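Secreted hemophore CSA2 (Candida albicans, PDB 4Y7S) binds heme as a secreted CFEM hemophore and takes part in the use of iron from human hemoglobin during hyphal growth, exchanging heme with partner CFEM proteins. Local coordinates at residues A[14-17]-A[18-21]; A[45-48]-A[49-52]. All coordinates share one frame; numbering follows the deposited sequence.

Interaction 1: residues A[14-17]-A[18-21]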
ATOM      1  N   SER A  14     -13.067 -11.160  17.906  1.00 27.71           N
ATOM      2  CA  SER A  14     -12.702 -12.567  18.047  1.00 34.90           C
ATOM      3  C   SER A  14     -11.546 -12.924  17.117  1.00 27.94           C
ATOM      4  O   SER A  14     -10.590 -13.558  17.521  1.00 31.41           O
ATOM      5  CB  SER A  14     -13.905 -13.459  17.741  1.00 34.04           C
ATOM      6  OG  SER A  14     -15.005 -13.096  18.553  1.00 52.13           O
ATOM      7  N   ILE A  15     -11.665 -12.515  15.861  1.00 24.92           N
ATOM      8  CA  ILE A  15     -10.630 -12.704  14.863  1.00 26.58           C
ATOM      9  C   ILE A  15     -10.029 -11.329  14.553  1.00 24.17           C
ATOM     10  O   ILE A  15      -8.921 -11.012  14.963  1.00 27.14           O
ATOM     11  CB  ILE A  15     -11.193 -13.354  13.574  1.00 22.53           C
ATOM     12  CG1 ILE A  15     -11.814 -14.720  13.878  1.00 23.92           C
ATOM     13  CG2 ILE A  15     -10.112 -13.483  12.509  1.00 26.68           C
ATOM     14  CD1 ILE A  15     -12.603 -15.310  12.677  1.00 25.88           C
ATOM     15  N   ASN A  16     -10.780 -10.518  13.819  1.00 20.75           N
ATOM     16  CA  ASN A  16     -10.442  -9.115  13.625  1.00 20.39           C
ATOM     17  C   ASN A  16     -11.694  -8.340  13.194  1.00 19.35           C
ATOM     18  O   ASN A  16     -12.743  -8.935  12.970  1.00 20.60           O
ATOM     19  CB  ASN A  16      -9.293  -8.954  12.613  1.00 20.72           C
ATOM     20  CG  ASN A  16      -9.625  -9.505  11.226  1.00 22.76           C
ATOM     21  OD1 ASN A  16     -10.543  -9.034  10.561  1.00 19.49           O
ATOM     22  ND2 ASN A  16      -8.842 -10.478  10.771  1.00 21.09           N
ATOM     23  N   GLY A  17     -11.586  -7.017  13.097  1.00 20.83           N
ATOM     24  CA  GLY A  17     -12.740  -6.175  12.835  1.00 22.38           C
ATOM     25  C   GLY A  17     -13.405  -6.407  11.489  1.00 22.12           C
ATOM     26  O   GLY A  17     -14.597  -6.144  11.335  1.00 21.68           O
ATOM     27  N   PHE A  18     -12.644  -6.902  10.519  1.00 17.60           N
ATOM     28  CA  PHE A  18     -13.184  -7.227   9.197  1.00 16.82           C
ATOM     29  C   PHE A  18     -13.836  -8.605   9.214  1.00 18.67           C
ATOM     30  O   PHE A  18     -15.001  -8.756   8.870  1.00 19.55           O
ATOM     31  CB  PHE A  18     -12.072  -7.159   8.158  1.00 18.39           C
ATOM     32  CG  PHE A  18     -12.471  -7.624   6.759  1.00 21.81           C
ATOM     33  CD1 PHE A  18     -13.227  -6.817   5.925  1.00 22.45           C
ATOM     34  CD2 PHE A  18     -12.033  -8.853   6.270  1.00 22.26           C
ATOM     35  CE1 PHE A  18     -13.574  -7.239   4.624  1.00 19.57           C
ATOM     36  CE2 PHE A  18     -12.366  -9.283   4.974  1.00 18.48           C
ATOM     37  CZ  PHE A  18     -13.127  -8.467   4.150  1.00 17.19           C
ATOM     38  N   ALA A  19     -13.066  -9.604   9.628  1.00 18.30           N
ATOM     39  CA  ALA A  19     -13.540 -10.977   9.714  1.00 16.48           C
ATOM     40  C   ALA A  19     -14.802 -11.148  10.557  1.00 19.31           C
ATOM     41  O   ALA A  19     -15.707 -11.875  10.155  1.00 19.44           O
ATOM     42  CB  ALA A  19     -12.437 -11.864  10.266  1.00 23.80           C
ATOM     43  N   ASP A  20     -14.859 -10.497  11.721  1.00 17.26           N
ATOM     44  CA  ASP A  20     -15.964 -10.693  12.639  1.00 19.62           C
ATOM     45  C   ASP A  20     -17.286 -10.309  11.972  1.00 22.30           C
ATOM     46  O   ASP A  20     -18.328 -10.826  12.316  1.00 23.27           O
ATOM     47  CB  ASP A  20     -15.775  -9.865  13.932  1.00 25.67           C
ATOM     48  CG  ASP A  20     -14.785 -10.506  14.917  1.00 25.28           C
ATOM     49  OD1 ASP A  20     -13.943 -11.326  14.483  1.00 21.48           O
ATOM     50  OD2 ASP A  20     -14.859 -10.204  16.138  1.00 29.82           O
ATOM     51  N   ARG A  21     -17.252  -9.380  11.029  1.00 18.58           N
ATOM     52  CA  ARG A  21     -18.492  -8.926  10.413  1.00 19.12           C
ATOM     53  C   ARG A  21     -19.105  -9.948   9.466  1.00 20.57           C
ATOM     54  O   ARG A  21     -20.317  -9.967   9.285  1.00 19.44           O
ATOM     55  CB  ARG A  21     -18.257  -7.630   9.641  1.00 21.42           C
ATOM     56  CG  ARG A  21     -17.765  -6.480  10.481  1.00 18.82           C
ATOM     57  CD  ARG A  21     -18.759  -6.051  11.598  1.00 22.01           C
ATOM     58  NE  ARG A  21     -17.971  -5.211  12.467  1.00 43.71           N
ATOM     59  CZ  ARG A  21     -17.438  -5.595  13.614  1.00 36.45           C
ATOM     60  NH1 ARG A  21     -17.699  -6.783  14.132  1.00 30.74           N
ATOM     61  NH2 ARG A  21     -16.684  -4.739  14.273  1.00 45.45           N
TER
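Asp20 reaches back from the first turn of helix 19-22 to the chain that leads into it, and its carboxylate meets two successive backbone amides with both oxygens. OD2 accepts from Ser14 N at 2.7 Å and OD1 from Ile15 N at 2.9 Å, each through its syn lone pair, in a two-pronged grip. Asn16 N adds a weak, bent bond to the same OD1. The first torsion of Asp20 sets CG opposite its own carbonyl carbon (chi1 -78°), which turns the carboxylate toward the incoming loop.

Asn16 works in the forward sense along the chain. Its amide oxygen meets the first amides of the turn into the helix, where Ala19 N donates to OD1 at 2.7 Å in an almost straight bond that arrives above the carbonyl plane, 35° out of it. Phe18 N makes a second, weak bond to this oxygen. CG of Asn16 is wedged between its own backbone N and carbonyl carbon (chi1 61°), which brings OD1 within reach of the amides of Phe18 and Ala19; ND2 is held separately by Val34 O. The main chain closes the turn with Asp20 N donating to Asn16 O at 2.9 Å.

Apolar contact is small: Ile15 CG2 rests on Ala19 CB at 3.6 Å, next to the Asn16 amide. Phe18 sends its ring away to lie nearly parallel to that of Trp95, and it also packs against helix 72-87. Arg21, bent at chi2, lays one guanidinium face over Gly17 O.

Asn16 thus caps amides that follow it, while Asp20 binds amides that precede it and gathers the incoming loop. The amides around Asp20 would be expected to stabilise its negative charge.

Interaction 2: residues A[45-48]-A[49-52]. With HEB (heme b/c), chain D.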
ATOM      1  N   TYR A  45      -6.721  -3.780  15.711  1.00 21.85           N
ATOM      2  CA  TYR A  45      -7.140  -5.054  15.126  1.00 20.83           C
ATOM      3  C   TYR A  45      -8.664  -5.184  15.005  1.00 23.39           C
ATOM      4  O   TYR A  45      -9.161  -5.961  14.182  1.00 21.12           O
ATOM      5  CB  TYR A  45      -6.580  -6.215  15.952  1.00 21.70           C
ATOM      6  CG  TYR A  45      -7.387  -6.631  17.179  1.00 23.03           C
ATOM      7  CD1 TYR A  45      -7.389  -5.865  18.336  1.00 25.35           C
ATOM      8  CD2 TYR A  45      -8.120  -7.805  17.175  1.00 22.40           C
ATOM      9  CE1 TYR A  45      -8.117  -6.254  19.466  1.00 29.81           C
ATOM     10  CE2 TYR A  45      -8.855  -8.208  18.300  1.00 25.80           C
ATOM     11  CZ  TYR A  45      -8.853  -7.425  19.433  1.00 26.48           C
ATOM     12  OH  TYR A  45      -9.575  -7.811  20.540  1.00 30.14           O
ATOM     13  N   TRP A  46      -9.386  -4.384  15.793  1.00 22.15           N
ATOM     14  CA  TRP A  46     -10.858  -4.406  15.819  1.00 21.36           C
ATOM     15  C   TRP A  46     -11.463  -3.427  14.816  1.00 22.50           C
ATOM     16  O   TRP A  46     -12.672  -3.355  14.674  1.00 19.11           O
ATOM     17  CB  TRP A  46     -11.374  -4.058  17.226  1.00 22.27           C
ATOM     18  CG  TRP A  46     -10.692  -2.876  17.832  1.00 23.93           C
ATOM     19  CD1 TRP A  46      -9.709  -2.895  18.795  1.00 26.10           C
ATOM     20  CD2 TRP A  46     -10.913  -1.490  17.521  1.00 23.97           C
ATOM     21  NE1 TRP A  46      -9.312  -1.611  19.092  1.00 27.51           N
ATOM     22  CE2 TRP A  46     -10.034  -0.734  18.328  1.00 26.16           C
ATOM     23  CE3 TRP A  46     -11.768  -0.817  16.644  1.00 22.68           C
ATOM     24  CZ2 TRP A  46      -9.989   0.663  18.279  1.00 26.96           C
ATOM     25  CZ3 TRP A  46     -11.716   0.571  16.596  1.00 23.43           C
ATOM     26  CH2 TRP A  46     -10.830   1.294  17.409  1.00 25.50           C
ATOM     27  N   ASP A  47     -10.622  -2.678  14.115  1.00 20.09           N
ATOM     28  CA  ASP A  47     -11.076  -1.561  13.306  1.00 19.20           C
ATOM     29  C   ASP A  47     -11.453  -1.967  11.870  1.00 17.35           C
ATOM     30  O   ASP A  47     -10.618  -2.012  10.977  1.00 16.16           O
ATOM     31  CB  ASP A  47      -9.977  -0.513  13.307  1.00 21.75           C
ATOM     32  CG  ASP A  47     -10.373   0.770  12.634  1.00 17.94           C
ATOM     33  OD1 ASP A  47     -11.410   0.860  11.930  1.00 18.43           O
ATOM     34  OD2 ASP A  47      -9.600   1.713  12.833  1.00 23.83           O
ATOM     35  N   THR A  48     -12.734  -2.246  11.671  1.00 16.67           N
ATOM     36  CA  THR A  48     -13.266  -2.696  10.403  1.00 17.14           C
ATOM     37  C   THR A  48     -12.881  -1.767   9.255  1.00 17.95           C
ATOM     38  O   THR A  48     -12.313  -2.196   8.268  1.00 16.89           O
ATOM     39  CB  THR A  48     -14.794  -2.805  10.491  1.00 18.76           C
ATOM     40  OG1 THR A  48     -15.140  -3.613  11.621  1.00 19.85           O
ATOM     41  CG2 THR A  48     -15.380  -3.410   9.225  1.00 16.81           C
ATOM     42  N   GLY A  49     -13.216  -0.495   9.392  1.00 14.48           N
ATOM     43  CA  GLY A  49     -12.931   0.487   8.358  1.00 18.21           C
ATOM     44  C   GLY A  49     -11.472   0.533   7.961  1.00 15.82           C
ATOM     45  O   GLY A  49     -11.152   0.547   6.777  1.00 17.22           O
ATOM     46  N   CYS A  50     -10.575   0.545   8.944  1.00 18.80           N
ATOM     47  CA  CYS A  50      -9.154   0.545   8.626  1.00 16.99           C
ATOM     48  C   CYS A  50      -8.747  -0.733   7.858  1.00 17.32           C
ATOM     49  O   CYS A  50      -8.042  -0.665   6.856  1.00 15.99           O
ATOM     50  CB  CYS A  50      -8.331   0.682   9.904  1.00 22.38           C
ATOM     51  SG  CYS A  50      -6.565   0.852   9.630  1.00 21.27           S
ATOM     52  N   LEU A  51      -9.247  -1.884   8.278  1.00 17.59           N
ATOM     53  CA  LEU A  51      -8.880  -3.148   7.636  1.00 14.32           C
ATOM     54  C   LEU A  51      -9.531  -3.315   6.256  1.00 17.89           C
ATOM     55  O   LEU A  51      -9.169  -4.217   5.491  1.00 22.36           O
ATOM     56  CB  LEU A  51      -9.254  -4.317   8.546  1.00 13.09           C
ATOM     57  CG  LEU A  51      -8.460  -4.359   9.843  1.00 16.63           C
ATOM     58  CD1 LEU A  51      -9.001  -5.418  10.781  1.00 23.49           C
ATOM     59  CD2 LEU A  51      -6.999  -4.580   9.582  1.00 16.11           C
ATOM     60  N   CYS A  52     -10.490  -2.447   5.946  1.00 15.72           N
ATOM     61  CA  CYS A  52     -11.090  -2.379   4.612  1.00 12.80           C
ATOM     62  C   CYS A  52     -10.271  -1.553   3.615  1.00 13.91           C
ATOM     63  O   CYS A  52     -10.492  -1.648   2.400  1.00 19.16           O
ATOM     64  CB  CYS A  52     -12.494  -1.776   4.698  1.00 15.11           C
ATOM     65  SG  CYS A  52     -13.721  -2.855   5.474  1.00 15.86           S
TER
HETATM   66 FE   HEB D 201      -9.780   3.818  12.335  1.00 22.85          FE
HETATM   67  CHA HEB D 201     -10.331   4.385  15.680  1.00 23.61           C
HETATM   68  CHB HEB D 201     -13.187   3.961  11.798  1.00 19.13           C
HETATM   69  CHC HEB D 201      -9.277   4.138   8.935  1.00 24.94           C
HETATM   70  CHD HEB D 201      -6.422   4.240  12.749  1.00 25.82           C
HETATM   71  NA  HEB D 201     -11.467   4.146  13.527  1.00 17.24           N
HETATM   72  C1A HEB D 201     -11.454   4.299  14.890  1.00 21.24           C
HETATM   73  C2A HEB D 201     -12.820   4.377  15.347  1.00 26.23           C
HETATM   74  C3A HEB D 201     -13.614   4.264  14.276  1.00 18.69           C
HETATM   75  C4A HEB D 201     -12.773   4.116  13.104  1.00 20.36           C
HETATM   76  CMA HEB D 201     -15.161   4.283  14.229  1.00 21.83           C
HETATM   77  CAA HEB D 201     -13.250   4.569  16.825  1.00 37.68           C
HETATM   78  CBA HEB D 201     -13.696   6.017  17.019  1.00 47.48           C
HETATM   79  CGA HEB D 201     -14.252   6.234  18.408  1.00 42.94           C
HETATM   80  O1A HEB D 201     -15.140   7.108  18.576  1.00 59.88           O
HETATM   81  O2A HEB D 201     -13.811   5.544  19.351  1.00 33.07           O
HETATM   82  NB  HEB D 201     -10.972   4.065  10.739  1.00 16.82           N
HETATM   83  C1B HEB D 201     -12.355   3.999  10.696  1.00 21.03           C
HETATM   84  C2B HEB D 201     -12.770   3.975   9.305  1.00 21.81           C
HETATM   85  C3B HEB D 201     -11.668   4.017   8.554  1.00 19.30           C
HETATM   86  C4B HEB D 201     -10.548   4.072   9.424  1.00 20.46           C
HETATM   87  CMB HEB D 201     -14.221   3.890   8.798  1.00 14.91           C
HETATM   88  CAB HEB D 201     -11.480   4.021   7.025  1.00 18.67           C
HETATM   89  CBB HEB D 201     -12.449   4.377   6.194  1.00 32.90           C
HETATM   90  NC  HEB D 201      -8.179   4.175  11.068  1.00 24.71           N
HETATM   91  C1C HEB D 201      -8.165   4.168   9.702  1.00 14.03           C
HETATM   92  C2C HEB D 201      -6.800   4.187   9.207  1.00 24.27           C
HETATM   93  C3C HEB D 201      -6.014   4.200  10.286  1.00 21.05           C
HETATM   94  C4C HEB D 201      -6.867   4.202  11.461  1.00 22.20           C
HETATM   95  CMC HEB D 201      -6.433   4.166   7.698  1.00 25.67           C
HETATM   96  CAC HEB D 201      -4.480   4.232  10.397  1.00 30.72           C
HETATM   97  CBC HEB D 201      -3.713   4.465   9.336  1.00 38.11           C
HETATM   98  ND  HEB D 201      -8.577   4.292  13.945  1.00 23.25           N
HETATM   99  C1D HEB D 201      -7.192   4.320  13.885  1.00 28.79           C
HETATM  100  C2D HEB D 201      -6.660   4.401  15.221  1.00 35.06           C
HETATM  101  C3D HEB D 201      -7.881   4.460  16.132  1.00 31.85           C
HETATM  102  C4D HEB D 201      -9.021   4.377  15.257  1.00 32.98           C
HETATM  103  CMD HEB D 201      -5.174   4.449  15.623  1.00 40.63           C
HETATM  104  CAD HEB D 201      -7.896   4.521  17.670  1.00 36.28           C
HETATM  105  CBD HEB D 201      -7.894   5.942  18.208  1.00 44.13           C
HETATM  106  CGD HEB D 201      -7.580   5.877  19.684  1.00 68.86           C
HETATM  107  O1D HEB D 201      -7.491   4.746  20.254  1.00 61.66           O
HETATM  108  O2D HEB D 201      -7.409   6.970  20.293  1.00 85.82           O
HETATM  109  O   HOH W   1     -14.317   0.702  11.785  1.00 19.84           O
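Asp47 joins the start of helix 48-53 to the heme iron, meeting Cys50 with its carboxylate and, more loosely, with CB. Its CB lies 4.0 Å from Cys50 CB, and CG comes closer, 3.4 Å from the same carbon. With CG anti to the backbone N (chi1 -173°), the carboxylate extends past the helix start toward the porphyrin, and there its two oxygens part company. OD1 takes the N-cap role: Cys50 N donates to it at 3.1 Å along a nearly straight line, but from well above the carboxylate plane, 71° out of it. A water also donates to OD1 and accepts from Gly49 N, linking the cap to a second amide of the first turn. OD2 goes on to the iron as its axial ligand, at 2.2 Å from HEB FE. The amide and the water would be expected to draw some charge away from OD1.

The surroundings press close to the heme. Cys50 SG lies against the pyrrole carbon HEB C2C at 3.4 Å, while Trp46 brings CH2 to 3.6 Å from the meso carbon HEB CHA. Gly49 passes its backbone beside the heme, with O 3.5 Å from HEB CAB. Behind the cap, Leu51 N donates to Asp47 O, and Leu51 CD1 packs on Tyr45 O at 3.4 Å.

Thr48 turns its hydroxyl back to Gly17 O, and Tyr45 OH bonds to Ala13 N and Thr12 OG1, so the loop carrying Asp47 is tied to the earlier part of the chain. Disulfides fix the helix itself: Cys50 pairs with Cys43 in the preceding loop, and Cys52 with Cys85 of helix 72-87, joining this short helix to the helical basket of the CFEM fold.

Residues 14-21 come well before residues 45-52 in the chain, yet the centres of the two interactions lie just 8 Å apart. Each is a helix start capped by a side chain, at helix 19-22 and helix 48-53, which follow one another in the sequence. They touch directly: besides the Thr48 hydroxyl, the backbone takes part, with Gly17 N 2.9 Å from Tyr45 O, a probable hydrogen bond. Residues 45-52 face the heme, and residues 14-21 pack behind them, with Phe18 touching Leu51 and Cys52. Interaction 1 is therefore a second layer behind the iron-binding turn within one CFEM domain.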